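Local coordinates for protein dTDP-4-dehydrorhamnose reductase (Bacillus anthracis, PDB 3SC6) that catalyses the NADPH-dependent reduction of dTDP-4-dehydrorhamnose to dTDP-L-rhamnose, the last step of the dTDP-L-rhamnose pathway, at residues Q71-R76 / P126-G131; G86-A91 / E138-E143; D183-P188 / P252-F257. All blocks are in the same frame, centred on the assembly; numbering follows the deposited sequence.

Interaction 1 of 3, residues Q71-R76 / P126-G131; sequences QAEKER and PINIYG. With NAP (NADP nicotinamide-adenine-dinucleotide phosphate), chain G.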
loop_
_atom_site.group_PDB
_atom_site.type_symbol
_atom_site.label_atom_id
_atom_site.label_comp_id
_atom_site.label_asym_id
_atom_site.label_seq_id
_atom_site.Cartn_x
_atom_site.Cartn_y
_atom_site.Cartn_z
ATOM N N GLN A 71 -6.714 5.012 -14.828
ATOM C CA GLN A 71 -7.496 6.228 -15.015
ATOM C C GLN A 71 -6.725 7.474 -14.560
ATOM O O GLN A 71 -7.070 8.597 -14.932
ATOM C CB GLN A 71 -8.847 6.097 -14.303
ATOM C CG GLN A 71 -9.795 7.269 -14.514
ATOM C CD GLN A 71 -11.136 7.063 -13.832
ATOM O OE1 GLN A 71 -12.038 7.892 -13.952
ATOM N NE2 GLN A 71 -11.277 5.945 -13.121
ATOM N N ALA A 72 -5.674 7.264 -13.769
ATOM C CA ALA A 72 -4.848 8.361 -13.272
ATOM C C ALA A 72 -4.242 9.137 -14.440
ATOM O O ALA A 72 -4.038 10.345 -14.349
ATOM C CB ALA A 72 -3.744 7.821 -12.374
ATOM N N GLU A 73 -3.953 8.428 -15.528
ATOM C CA GLU A 73 -3.371 9.031 -16.730
ATOM C C GLU A 73 -4.338 10.008 -17.398
ATOM O O GLU A 73 -3.920 10.981 -18.023
ATOM C CB GLU A 73 -2.995 7.929 -17.731
ATOM C CG GLU A 73 -1.923 6.952 -17.250
ATOM C CD GLU A 73 -0.567 7.606 -17.051
ATOM O OE1 GLU A 73 -0.355 8.718 -17.580
ATOM O OE2 GLU A 73 0.306 6.982 -16.410
ATOM N N LYS A 74 -5.632 9.743 -17.259
ATOM C CA LYS A 74 -6.656 10.588 -17.853
ATOM C C LYS A 74 -7.138 11.699 -16.916
ATOM O O LYS A 74 -7.651 12.719 -17.372
ATOM C CB LYS A 74 -7.819 9.718 -18.332
ATOM C CG LYS A 74 -7.381 8.702 -19.385
ATOM C CD LYS A 74 -8.526 7.852 -19.899
ATOM C CE LYS A 74 -8.037 6.879 -20.971
ATOM N NZ LYS A 74 -9.135 6.037 -21.525
ATOM N N GLU A 75 -6.970 11.496 -15.614
ATOM C CA GLU A 75 -7.377 12.485 -14.619
ATOM C C GLU A 75 -6.182 12.804 -13.733
ATOM O O GLU A 75 -6.074 12.318 -12.607
ATOM C CB GLU A 75 -8.562 11.979 -13.798
ATOM C CG GLU A 75 -9.820 11.753 -14.631
ATOM C CD GLU A 75 -10.995 11.248 -13.812
ATOM O OE1 GLU A 75 -12.114 11.190 -14.358
ATOM O OE2 GLU A 75 -10.807 10.927 -12.619
ATOM N N ARG A 76 -5.292 13.643 -14.254
ATOM C CA ARG A 76 -4.081 14.036 -13.537
ATOM C C ARG A 76 -4.317 14.983 -12.359
ATOM O O ARG A 76 -3.791 14.747 -11.275
ATOM C CB ARG A 76 -3.051 14.608 -14.517
ATOM C CG ARG A 76 -2.643 13.600 -15.591
ATOM C CD ARG A 76 -1.576 14.136 -16.539
ATOM N NE ARG A 76 -1.206 13.138 -17.546
ATOM C CZ ARG A 76 -0.272 13.309 -18.482
ATOM N NH1 ARG A 76 0.421 14.443 -18.548
ATOM N NH2 ARG A 76 -0.018 12.335 -19.351
ATOM N N PRO A 126 9.438 8.505 -10.665
ATOM C CA PRO A 126 8.078 8.045 -10.931
ATOM C C PRO A 126 7.888 7.591 -12.365
ATOM O O PRO A 126 8.227 8.322 -13.296
ATOM C CB PRO A 126 7.233 9.280 -10.634
ATOM C CG PRO A 126 7.998 10.004 -9.597
ATOM C CD PRO A 126 9.449 9.765 -9.899
ATOM N N ILE A 127 7.328 6.397 -12.532
ATOM C CA ILE A 127 7.094 5.819 -13.853
ATOM C C ILE A 127 5.744 6.204 -14.488
ATOM O O ILE A 127 5.600 6.154 -15.711
ATOM C CB ILE A 127 7.208 4.275 -13.776
ATOM C CG1 ILE A 127 7.188 3.643 -15.171
ATOM C CG2 ILE A 127 6.115 3.704 -12.879
ATOM C CD1 ILE A 127 7.350 2.136 -15.149
ATOM N N ASN A 128 4.766 6.588 -13.669
ATOM C CA ASN A 128 3.439 6.970 -14.171
ATOM C C ASN A 128 2.792 8.047 -13.304
ATOM O O ASN A 128 3.324 8.394 -12.257
ATOM C CB ASN A 128 2.543 5.729 -14.265
ATOM C CG ASN A 128 2.331 5.050 -12.922
ATOM O OD1 ASN A 128 2.559 5.639 -11.867
ATOM N ND2 ASN A 128 1.855 3.814 -12.959
ATOM N N ILE A 129 1.641 8.568 -13.727
ATOM C CA ILE A 129 0.950 9.621 -12.959
ATOM C C ILE A 129 0.698 9.235 -11.506
ATOM O O ILE A 129 0.907 10.043 -10.607
ATOM C CB ILE A 129 -0.357 10.075 -13.630
ATOM C CG1 ILE A 129 -0.052 10.730 -14.976
ATOM C CG2 ILE A 129 -1.062 11.105 -12.773
ATOM C CD1 ILE A 129 0.819 11.970 -14.863
ATOM N N TYR A 130 0.233 8.014 -11.271
ATOM C CA TYR A 130 -0.020 7.561 -9.906
ATOM C C TYR A 130 1.246 7.656 -9.076
ATOM O O TYR A 130 1.241 8.229 -7.981
ATOM C CB TYR A 130 -0.545 6.129 -9.905
ATOM C CG TYR A 130 -0.634 5.483 -8.534
ATOM C CD1 TYR A 130 -1.720 5.698 -7.695
ATOM C CD2 TYR A 130 0.354 4.604 -8.109
ATOM C CE1 TYR A 130 -1.794 5.082 -6.450
ATOM C CE2 TYR A 130 0.287 3.985 -6.883
ATOM C CZ TYR A 130 -0.782 4.221 -6.057
ATOM O OH TYR A 130 -0.825 3.588 -4.835
ATOM N N GLY A 131 2.331 7.101 -9.606
ATOM C CA GLY A 131 3.613 7.120 -8.916
ATOM C C GLY A 131 4.112 8.525 -8.640
ATOM O O GLY A 131 4.639 8.800 -7.559
HETATM P PA NAP G . -8.094 1.700 -1.730
HETATM O O1A NAP G . -8.441 2.468 -2.982
HETATM O O2A NAP G . -8.977 0.548 -1.301
HETATM O O5B NAP G . -7.983 2.726 -0.496
HETATM C C5B NAP G . -7.995 4.139 -0.680
HETATM C C4B NAP G . -9.204 4.721 0.044
HETATM O O4B NAP G . -9.111 6.154 0.076
HETATM C C3B NAP G . -10.517 4.363 -0.650
HETATM O O3B NAP G . -11.420 3.699 0.238
HETATM C C2B NAP G . -11.093 5.692 -1.081
HETATM O O2B NAP G . -12.516 5.720 -0.984
HETATM C C1B NAP G . -10.426 6.672 -0.124
HETATM N N9A NAP G . -10.486 8.075 -0.617
HETATM C C8A NAP G . -10.588 8.497 -1.892
HETATM N N7A NAP G . -10.645 9.848 -1.899
HETATM C C5A NAP G . -10.589 10.264 -0.620
HETATM C C6A NAP G . -10.613 11.592 0.037
HETATM N N6A NAP G . -10.706 12.727 -0.699
HETATM N N1A NAP G . -10.532 11.640 1.387
HETATM C C2A NAP G . -10.438 10.507 2.111
HETATM N N3A NAP G . -10.418 9.290 1.530
HETATM C C4A NAP G . -10.494 9.145 0.182
HETATM O O3 NAP G . -6.572 1.175 -1.858
HETATM P PN NAP G . -5.712 0.637 -0.595
HETATM O O1N NAP G . -4.783 -0.442 -1.099
HETATM O O2N NAP G . -6.617 0.378 0.584
HETATM O O5D NAP G . -4.815 1.914 -0.220
HETATM C C5D NAP G . -3.747 1.802 0.721
HETATM C C4D NAP G . -2.554 2.649 0.282
HETATM O O4D NAP G . -1.530 1.811 -0.277
HETATM C C3D NAP G . -2.914 3.685 -0.779
HETATM O O3D NAP G . -2.513 4.989 -0.351
HETATM C C2D NAP G . -2.147 3.276 -2.019
HETATM O O2D NAP G . -1.655 4.430 -2.701
HETATM C C1D NAP G . -1.026 2.390 -1.488
HETATM N N1N NAP G . -0.607 1.340 -2.430
HETATM C C2N NAP G . -1.491 0.420 -2.852
HETATM C C3N NAP G . -1.109 -0.584 -3.741
HETATM C C7N NAP G . -2.124 -1.597 -4.197
HETATM O O7N NAP G . -3.286 -1.475 -3.835
HETATM N N7N NAP G . -1.754 -2.609 -4.980
HETATM C C4N NAP G . 0.210 -0.627 -4.186
HETATM C C5N NAP G . 1.104 0.329 -3.732
HETATM C C6N NAP G . 0.669 1.307 -2.845
HETATM P P2B NAP G . -13.432 5.654 -2.310
HETATM O O1X NAP G . -14.818 5.439 -1.753
HETATM O O2X NAP G . -13.234 6.992 -2.980
HETATM O O3X NAP G . -12.880 4.487 -3.091
#
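Side-chain packing and one weak polar link join Ala72, Glu73 and Arg76, where helix 69-72 ends and a short turn leads into helix 76-97, to Ile129 at the start of helix 129-144, beside the NADP pocket. Ile129 is the central piece. Its CG2 lies 3.5 Å from Ala72 O, while its CD1 lies over one face of the Arg76 guanidinium, 3.6 Å from Arg76 NE. The extended Arg76 chain crosses the isoleucine at about a right angle, and Ala79 of helix 76-97 touches Ile129 as well. Glu73 reaches the same helix end with a chain bent at its second torsion (chi2 -66°), which turns the carboxylate toward the segment 126-131. There OE2 accepts a straight but weak bond from Ile129 N (3.4 Å, 168° at the hydrogen), and a negative group at this helix start probably interacts favourably with the helix dipole. Asn128 is the N-cap: its OD1 takes the amide of Gly131 at 2.7 Å. Tyr130 and Lys134 have the YxxxK spacing characteristic of short-chain dehydrogenases/reductases, and the first turn of the helix presents this tyrosine to the cofactor. Tyr130 CB meets Ala72 CB at 4.4 Å, whereas the ring leads away and its OH is hydrogen-bonded to NADP O2D, at a modelled separation too short to be trusted. Lys134 NZ and Thr67 OG1 also bond to NADP.

Interaction 2 of 3, residues G86-A91 / E138-E143; sequences GARNVA and EQFVKE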
loop_
_atom_site.group_PDB
_atom_site.type_symbol
_atom_site.label_atom_id
_atom_site.label_comp_id
_atom_site.label_asym_id
_atom_site.label_seq_id
_atom_site.Cartn_x
_atom_site.Cartn_y
_atom_site.Cartn_z
ATOM N N GLY A 86 -3.652 16.241 -0.772
ATOM C CA GLY A 86 -4.262 15.533 0.345
ATOM C C GLY A 86 -3.260 15.185 1.432
ATOM O O GLY A 86 -3.543 15.335 2.617
ATOM N N ALA A 87 -2.085 14.713 1.028
ATOM C CA ALA A 87 -1.041 14.352 1.981
ATOM C C ALA A 87 -0.493 15.611 2.638
ATOM O O ALA A 87 -0.077 15.598 3.796
ATOM C CB ALA A 87 0.080 13.592 1.275
ATOM N N ARG A 88 -0.497 16.705 1.886
ATOM C CA ARG A 88 -0.001 17.981 2.384
ATOM C C ARG A 88 -0.922 18.495 3.507
ATOM O O ARG A 88 -0.439 18.976 4.535
ATOM C CB ARG A 88 0.145 18.946 1.195
ATOM C CG ARG A 88 0.716 20.339 1.464
ATOM C CD ARG A 88 -0.183 21.218 2.290
ATOM N NE ARG A 88 -1.475 21.349 1.630
ATOM C CZ ARG A 88 -1.756 22.238 0.679
ATOM N NH1 ARG A 88 -2.971 22.264 0.147
ATOM N NH2 ARG A 88 -0.830 23.090 0.249
ATOM N N ASN A 89 -2.235 18.357 3.322
ATOM C CA ASN A 89 -3.221 18.796 4.321
ATOM C C ASN A 89 -3.123 17.968 5.602
ATOM O O ASN A 89 -3.174 18.505 6.710
ATOM C CB ASN A 89 -4.648 18.678 3.768
ATOM C CG ASN A 89 -4.889 19.559 2.556
ATOM O OD1 ASN A 89 -4.086 20.430 2.236
ATOM N ND2 ASN A 89 -6.020 19.351 1.891
ATOM N N VAL A 90 -3.002 16.653 5.446
ATOM C CA VAL A 90 -2.893 15.759 6.600
ATOM C C VAL A 90 -1.560 15.992 7.298
ATOM O O VAL A 90 -1.439 15.785 8.504
ATOM C CB VAL A 90 -3.036 14.279 6.191
ATOM C CG1 VAL A 90 -2.785 13.356 7.378
ATOM C CG2 VAL A 90 -4.418 14.036 5.585
ATOM N N ALA A 91 -0.563 16.434 6.531
ATOM C CA ALA A 91 0.761 16.711 7.073
ATOM C C ALA A 91 0.672 17.928 7.985
ATOM O O ALA A 91 1.127 17.892 9.132
ATOM C CB ALA A 91 1.750 16.948 5.959
ATOM N N GLU A 138 4.738 12.354 -0.818
ATOM C CA GLU A 138 5.822 12.068 0.125
ATOM C C GLU A 138 6.627 13.320 0.430
ATOM O O GLU A 138 6.993 13.565 1.582
ATOM C CB GLU A 138 6.785 11.024 -0.434
ATOM C CG GLU A 138 6.204 9.650 -0.685
ATOM C CD GLU A 138 7.231 8.711 -1.296
ATOM O OE1 GLU A 138 8.343 9.176 -1.622
ATOM O OE2 GLU A 138 6.926 7.516 -1.470
ATOM N N GLN A 139 6.915 14.106 -0.605
ATOM C CA GLN A 139 7.685 15.327 -0.420
ATOM C C GLN A 139 6.975 16.326 0.496
ATOM O O GLN A 139 7.623 16.904 1.363
ATOM C CB GLN A 139 8.076 15.955 -1.761
ATOM C CG GLN A 139 8.974 15.061 -2.629
ATOM C CD GLN A 139 10.320 14.718 -1.975
ATOM O OE1 GLN A 139 10.693 15.276 -0.945
ATOM N NE2 GLN A 139 11.058 13.811 -2.597
ATOM N N PHE A 140 5.666 16.546 0.334
ATOM C CA PHE A 140 5.004 17.494 1.238
ATOM C C PHE A 140 5.087 17.012 2.676
ATOM O O PHE A 140 5.148 17.826 3.591
ATOM C CB PHE A 140 3.545 17.802 0.899
ATOM C CG PHE A 140 3.345 18.579 -0.364
ATOM C CD1 PHE A 140 3.604 19.940 -0.389
ATOM C CD2 PHE A 140 2.760 18.001 -1.472
ATOM C CE1 PHE A 140 3.382 20.688 -1.538
ATOM C CE2 PHE A 140 2.522 18.747 -2.621
ATOM C CZ PHE A 140 2.834 20.091 -2.651
ATOM N N VAL A 141 5.078 15.694 2.880
ATOM C CA VAL A 141 5.163 15.134 4.231
ATOM C C VAL A 141 6.525 15.436 4.857
ATOM O O VAL A 141 6.592 15.893 6.000
ATOM C CB VAL A 141 4.893 13.612 4.258
ATOM C CG1 VAL A 141 5.125 13.051 5.658
ATOM C CG2 VAL A 141 3.483 13.312 3.778
ATOM N N LYS A 142 7.607 15.179 4.122
ATOM C CA LYS A 142 8.950 15.451 4.641
ATOM C C LYS A 142 9.175 16.942 4.823
ATOM O O LYS A 142 9.875 17.369 5.740
ATOM C CB LYS A 142 10.042 14.959 3.689
ATOM C CG LYS A 142 10.171 13.464 3.454
ATOM C CD LYS A 142 11.335 13.257 2.467
ATOM C CE LYS A 142 11.680 11.807 2.191
ATOM N NZ LYS A 142 12.169 11.091 3.407
ATOM N N GLU A 143 8.585 17.728 3.932
ATOM C CA GLU A 143 8.717 19.183 3.963
ATOM C C GLU A 143 7.900 19.909 5.039
ATOM O O GLU A 143 8.337 20.938 5.538
ATOM C CB GLU A 143 8.353 19.743 2.576
ATOM C CG GLU A 143 9.290 19.292 1.447
ATOM C CD GLU A 143 8.814 19.719 0.055
ATOM O OE1 GLU A 143 7.638 20.117 -0.085
ATOM O OE2 GLU A 143 9.604 19.609 -0.913
#
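Arg88 turns its CG away from the backbone N (chi1 -177°), and Phe140 sets its ring beside its own backbone N (chi1 -68°); together these torsions lay the arginine's first two methylenes over a face of the phenyl ring. Arg88 CB stands 4.0 Å from the centroid of the Phe140 ring in a CH-pi contact, and Arg88 CG approaches the rim carbon Phe140 CD1 to 3.5 Å. Beyond CG the arginine chain bends twice and doubles back over its own helix, taking the guanidinium away from the phenylalanine. There Arg88 presents itself side-on to Asn89: NE and NH1 both donate to Asn89 OD1, at 2.8 and 3.0 Å, close to the guanidinium plane. Asn89 ND2 bonds in turn to Ile42 O, so the amide is held at both ends.

The two helices, 76-97 and 129-144, are neighbours on one side of the parallel sheet of the Rossmann fold, each leading into the next strand of a beta-alpha-beta crossover, 100-106 and 148-157. They run nearly parallel, crossing at -20°, with local axes only 8.1 Å apart. Small residues one turn apart, Ala87 and Ala91, face the other helix, consistent with this closeness: Ala87 CB packs on Val141 CG2 at 4.2 Å, and Ala91 CB meets the backbone at Val141 CA, also at 4.2 Å. Val141 and Val90 both reach down to Leu101 of strand 100-106. Next to them, Glu138 pairs with Arg152 in a salt bridge and with Ser105 in a hydrogen bond.

Interaction 3 of 3, residues D183-P188 / P252-F257; sequences DQIGSP and PKYSIF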
loop_
_atom_site.group_PDB
_atom_site.type_symbol
_atom_site.label_atom_id
_atom_site.label_comp_id
_atom_site.label_asym_id
_atom_site.label_seq_id
_atom_site.Cartn_x
_atom_site.Cartn_y
_atom_site.Cartn_z
ATOM N N ASP A 183 5.200 -11.115 -17.805
ATOM C CA ASP A 183 6.410 -10.332 -18.074
ATOM C C ASP A 183 6.560 -9.144 -17.113
ATOM O O ASP A 183 7.289 -8.192 -17.398
ATOM C CB ASP A 183 6.449 -9.873 -19.537
ATOM C CG ASP A 183 5.246 -9.035 -19.924
ATOM O OD1 ASP A 183 5.193 -8.580 -21.085
ATOM O OD2 ASP A 183 4.354 -8.837 -19.074
ATOM N N GLN A 184 5.856 -9.215 -15.982
ATOM C CA GLN A 184 5.899 -8.174 -14.953
ATOM C C GLN A 184 6.161 -8.843 -13.613
ATOM O O GLN A 184 5.283 -9.503 -13.054
ATOM C CB GLN A 184 4.591 -7.385 -14.878
ATOM C CG GLN A 184 4.235 -6.630 -16.132
ATOM C CD GLN A 184 2.943 -5.849 -15.985
ATOM O OE1 GLN A 184 2.323 -5.845 -14.923
ATOM N NE2 GLN A 184 2.534 -5.175 -17.052
ATOM N N ILE A 185 7.377 -8.673 -13.106
ATOM C CA ILE A 185 7.767 -9.256 -11.836
ATOM C C ILE A 185 7.479 -8.299 -10.689
ATOM O O ILE A 185 7.648 -7.085 -10.822
ATOM C CB ILE A 185 9.260 -9.641 -11.843
ATOM C CG1 ILE A 185 9.532 -10.655 -12.958
ATOM C CG2 ILE A 185 9.675 -10.221 -10.501
ATOM C CD1 ILE A 185 10.977 -11.102 -13.039
ATOM N N GLY A 186 7.030 -8.852 -9.566
ATOM C CA GLY A 186 6.712 -8.060 -8.387
ATOM C C GLY A 186 6.713 -8.901 -7.127
ATOM O O GLY A 186 7.144 -10.052 -7.141
ATOM N N SER A 187 6.227 -8.325 -6.034
ATOM C CA SER A 187 6.179 -9.033 -4.763
ATOM C C SER A 187 4.846 -8.810 -4.043
ATOM O O SER A 187 4.630 -7.761 -3.429
ATOM C CB SER A 187 7.338 -8.585 -3.875
ATOM O OG SER A 187 7.264 -7.198 -3.625
ATOM N N PRO A 188 3.945 -9.799 -4.123
ATOM C CA PRO A 188 2.637 -9.719 -3.481
ATOM C C PRO A 188 2.761 -9.451 -1.993
ATOM O O PRO A 188 3.504 -10.146 -1.304
ATOM C CB PRO A 188 2.043 -11.110 -3.716
ATOM C CG PRO A 188 2.754 -11.640 -4.903
ATOM C CD PRO A 188 4.112 -11.037 -4.901
ATOM N N PRO A 252 6.069 -1.225 -14.257
ATOM C CA PRO A 252 7.467 -1.578 -14.355
ATOM C C PRO A 252 7.601 -3.067 -14.606
ATOM O O PRO A 252 6.680 -3.823 -14.303
ATOM C CB PRO A 252 8.002 -1.239 -12.967
ATOM C CG PRO A 252 6.853 -1.430 -12.070
ATOM C CD PRO A 252 5.655 -1.007 -12.858
ATOM N N LYS A 253 8.728 -3.488 -15.161
ATOM C CA LYS A 253 8.940 -4.902 -15.426
ATOM C C LYS A 253 9.539 -5.591 -14.195
ATOM O O LYS A 253 9.585 -6.819 -14.125
ATOM C CB LYS A 253 9.804 -5.108 -16.673
ATOM C CG LYS A 253 9.151 -4.557 -17.940
ATOM C CD LYS A 253 9.979 -4.809 -19.189
ATOM C CE LYS A 253 9.275 -4.269 -20.430
ATOM N NZ LYS A 253 10.041 -4.523 -21.682
ATOM N N TYR A 254 9.982 -4.785 -13.227
ATOM C CA TYR A 254 10.571 -5.288 -11.985
ATOM C C TYR A 254 10.235 -4.361 -10.820
ATOM O O TYR A 254 10.951 -3.395 -10.566
ATOM C CB TYR A 254 12.095 -5.398 -12.089
ATOM C CG TYR A 254 12.610 -6.332 -13.157
ATOM C CD1 TYR A 254 12.911 -5.863 -14.431
ATOM C CD2 TYR A 254 12.816 -7.680 -12.886
ATOM C CE1 TYR A 254 13.395 -6.716 -15.416
ATOM C CE2 TYR A 254 13.300 -8.542 -13.863
ATOM C CZ TYR A 254 13.587 -8.052 -15.126
ATOM O OH TYR A 254 14.066 -8.898 -16.100
ATOM N N SER A 255 9.149 -4.656 -10.113
ATOM C CA SER A 255 8.732 -3.846 -8.969
ATOM C C SER A 255 9.096 -4.564 -7.671
ATOM O O SER A 255 8.256 -5.205 -7.040
ATOM C CB SER A 255 7.229 -3.575 -9.027
ATOM O OG SER A 255 6.474 -4.778 -9.010
ATOM N N ILE A 256 10.362 -4.447 -7.283
ATOM C CA ILE A 256 10.865 -5.082 -6.072
ATOM C C ILE A 256 11.655 -4.094 -5.228
ATOM O O ILE A 256 12.347 -3.226 -5.764
ATOM C CB ILE A 256 11.818 -6.246 -6.429
ATOM C CG1 ILE A 256 11.120 -7.255 -7.341
ATOM C CG2 ILE A 256 12.336 -6.928 -5.169
ATOM C CD1 ILE A 256 12.009 -8.409 -7.744
ATOM N N PHE A 257 11.549 -4.218 -3.908
ATOM C CA PHE A 257 12.271 -3.334 -3.009
ATOM C C PHE A 257 13.368 -4.082 -2.282
ATOM O O PHE A 257 13.338 -5.312 -2.172
ATOM C CB PHE A 257 11.392 -2.799 -1.871
ATOM C CG PHE A 257 10.234 -1.960 -2.291
ATOM C CD1 PHE A 257 10.436 -0.743 -2.910
ATOM C CD2 PHE A 257 8.952 -2.303 -1.908
ATOM C CE1 PHE A 257 9.368 0.060 -3.247
ATOM C CE2 PHE A 257 7.882 -1.501 -2.230
ATOM C CZ PHE A 257 8.092 -0.314 -2.899
#
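Ile185 lies alongside Tyr254, both side chains pointing the same way, and its CD1 tip comes to 3.6 Å from Tyr254 CE2, meeting the ring obliquely. The first torsion of Ile185 (chi1 -60°) sets CG1 beside the backbone N and sends this branch to the tyrosine, while the other branch, CG2, turns to the tip of Ile256, whose CD1 lies 4.0 Å from it. One isoleucine is thus flanked by two side chains of the segment 252-257. Beneath them the backbones form a single bridge of parallel type. Ile185 N donates to Lys253 O (3.1 Å), and Ile185 O accepts from Ser255 N at 2.9 Å. The two bonds of Ile185 therefore straddle Tyr254. One residue further on, Gly186 CA makes a CH...O contact with Ser255 O at 3.5 Å. Lys253 runs out extended past Asp183, whose OD1 is bonded to Thr242 N. The loop 252-257, between helices 242-245 and 260-264, thereby pairs with the start of strand 185-190, while Gly186 bonds by its backbone to Cys218 of the antiparallel strand 218-219, just before helix 220-231, and Tyr254 to Gly112; Ser187 and Ser255 touch strand 148-157 through Ser154 and Trp155.

Overall arrangement
Interactions 1 and 2 share helix 129-144: the first packs its beginning against the turn before helix 76-97, the second packs its later turns against that helix. Their centres are 18 Å apart, with nearest atoms about 7 Å apart. Interaction 3 joins a loop late in the chain to strand 185-190, and its centre is also 18 Å from that of interaction 1. These two touch, Ile127 CD1 lying 3.7 Å from Pro252 N. Interactions 2 and 3 are 27 Å apart between centres. Of the three, interaction 1 alone touches NADP, through Tyr130; the side chains of Ala87 in interaction 2 and Ser255 in interaction 3 are each about 9 Å from it.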